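Local coordinates for protein putative carboxylesterase (Lactobacillus plantarum WCFS1, PDB 3BJR) that probably hydrolyses carboxylic ester bonds as an alpha/beta-hydrolase, though its natural substrate is not established, at residues 101-106 against 137-141. Residues are numbered along the deposited sequence; the frame is centred on the assembly and turned at random.
Sequences PVLDLG and IVALY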
loop_
_atom_site.group_PDB
_atom_site.type_symbol
_atom_site.label_atom_id
_atom_site.label_comp_id
_atom_site.label_asym_id
_atom_site.label_seq_id
_atom_site.Cartn_x
_atom_site.Cartn_y
_atom_site.Cartn_z
ATOM N N PRO A 101 7.594 25.903 7.725
ATOM C CA PRO A 101 8.088 24.560 8.066
ATOM C C PRO A 101 8.789 23.791 6.969
ATOM O O PRO A 101 9.653 22.957 7.271
ATOM C CB PRO A 101 6.808 23.823 8.454
ATOM C CG PRO A 101 5.915 24.917 8.935
ATOM C CD PRO A 101 6.141 25.971 7.911
ATOM N N VAL A 102 8.424 24.049 5.714
ATOM C CA VAL A 102 9.041 23.401 4.569
ATOM C C VAL A 102 10.453 23.990 4.375
ATOM O O VAL A 102 11.410 23.271 4.065
ATOM C CB VAL A 102 8.207 23.633 3.282
ATOM C CG1 VAL A 102 8.910 23.019 2.116
ATOM C CG2 VAL A 102 6.771 23.084 3.418
ATOM N N LEU A 103 10.558 25.308 4.545
ATOM C CA LEU A 103 11.812 26.014 4.489
ATOM C C LEU A 103 12.706 25.540 5.642
ATOM O O LEU A 103 13.867 25.233 5.416
ATOM C CB LEU A 103 11.580 27.512 4.573
ATOM C CG LEU A 103 10.836 28.155 3.413
ATOM C CD1 LEU A 103 10.733 29.643 3.674
ATOM C CD2 LEU A 103 11.512 27.878 2.066
ATOM N N ASP A 104 12.146 25.444 6.850
ATOM C CA ASP A 104 12.877 24.934 8.030
ATOM C C ASP A 104 13.502 23.554 7.743
ATOM O O ASP A 104 14.605 23.266 8.181
ATOM C CB ASP A 104 11.936 24.810 9.253
ATOM C CG ASP A 104 11.533 26.142 9.860
ATOM O OD1 ASP A 104 12.267 27.139 9.691
ATOM O OD2 ASP A 104 10.496 26.162 10.585
ATOM N N LEU A 105 12.755 22.682 7.073
ATOM C CA LEU A 105 13.252 21.335 6.707
ATOM C C LEU A 105 14.459 21.483 5.753
ATOM O O LEU A 105 15.456 20.766 5.883
ATOM C CB LEU A 105 12.159 20.495 6.081
ATOM C CG LEU A 105 12.535 19.114 5.524
ATOM C CD1 LEU A 105 13.352 18.329 6.569
ATOM C CD2 LEU A 105 11.306 18.337 5.015
ATOM N N GLY A 106 14.381 22.426 4.814
ATOM C CA GLY A 106 15.498 22.720 3.920
ATOM C C GLY A 106 16.745 23.171 4.693
ATOM O O GLY A 106 17.882 22.745 4.407
ATOM N N ILE A 137 4.344 18.476 5.074
ATOM C CA ILE A 137 5.573 19.248 4.983
ATOM C C ILE A 137 6.596 18.531 4.134
ATOM O O ILE A 137 7.184 19.128 3.248
ATOM C CB ILE A 137 6.213 19.484 6.385
ATOM C CG1 ILE A 137 5.338 20.418 7.261
ATOM C CG2 ILE A 137 7.651 20.019 6.208
ATOM C CD1 ILE A 137 5.648 20.342 8.772
ATOM N N VAL A 138 6.813 17.244 4.423
ATOM C CA VAL A 138 7.777 16.441 3.663
ATOM C C VAL A 138 7.351 16.204 2.194
ATOM O O VAL A 138 8.198 16.273 1.262
ATOM C CB VAL A 138 8.132 15.126 4.434
ATOM C CG1 VAL A 138 8.962 14.172 3.589
ATOM C CG2 VAL A 138 8.909 15.465 5.779
ATOM N N ALA A 139 6.061 15.951 1.972
ATOM C CA ALA A 139 5.507 15.785 0.599
ATOM C C ALA A 139 5.782 17.051 -0.261
ATOM O O ALA A 139 6.144 16.976 -1.430
ATOM C CB ALA A 139 4.020 15.487 0.670
ATOM N N LEU A 140 5.601 18.205 0.351
ATOM C CA LEU A 140 5.833 19.450 -0.305
ATOM C C LEU A 140 7.313 19.740 -0.448
ATOM O O LEU A 140 7.704 20.385 -1.412
ATOM C CB LEU A 140 5.169 20.611 0.429
ATOM C CG LEU A 140 3.649 20.724 0.393
ATOM C CD1 LEU A 140 3.266 21.826 1.397
ATOM C CD2 LEU A 140 3.058 21.044 -1.038
ATOM N N TYR A 141 8.130 19.302 0.509
ATOM C CA TYR A 141 9.569 19.427 0.384
ATOM C C TYR A 141 10.060 18.633 -0.865
ATOM O O TYR A 141 10.896 19.114 -1.643
ATOM C CB TYR A 141 10.280 18.941 1.670
ATOM C CG TYR A 141 11.720 19.304 1.640
ATOM C CD1 TYR A 141 12.128 20.614 1.932
ATOM C CD2 TYR A 141 12.688 18.374 1.279
ATOM C CE1 TYR A 141 13.478 20.975 1.874
ATOM C CE2 TYR A 141 14.020 18.738 1.200
ATOM C CZ TYR A 141 14.405 20.036 1.488
ATOM O OH TYR A 141 15.719 20.366 1.428
#
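Tyr141 sets one ring face against Leu105 and brings its outer end to the backbone of Gly106 where segments 101-106 and 137-141 of an alpha/beta-hydrolase fold cross at -67°, with axes approaching to 9.2 Å. Helix 133-153 begins within the GxSxG pattern of a probable nucleophile elbow at Gly130, Ser132 and Gly134, which the side chain of Val138 touches, and helix 100-114 packs beside it on the same side of the central sheet. With CG of Tyr141 anti to the backbone N (chi1 -169°), the side chain reaches across to the neighbouring helix. Its CB meets CD2 of Leu105 at 3.6 Å, and the same methyl lies 3.5 Å from CG of the Tyr141 ring. One ring face receives CG of Leu105 in a CH-pi contact, 4.0 Å from the centroid but offset toward the rim. At the ring edge CD1 approaches the carbonyl O of Val102 at 3.5 Å, an oxygen already bonded to Gly106 N within its helix. Farther out, CE1 rests 3.4 Å from CA of Gly106; the hydroxyl OH lies 3.4 Å from the same CA and hydrogen-bonds to Leu160 O. Val102 splits its branches, CG1 turned to Tyr141 and CG2 to CB of Leu140. Over the CB end of the ring, CD2 of Leu105 also touches CG2 of Val138, and Val56 of strand 50-56 backs both residues. At the start of the contact, CD1 of Ile137 ends 3.7 Å from CB of Pro101.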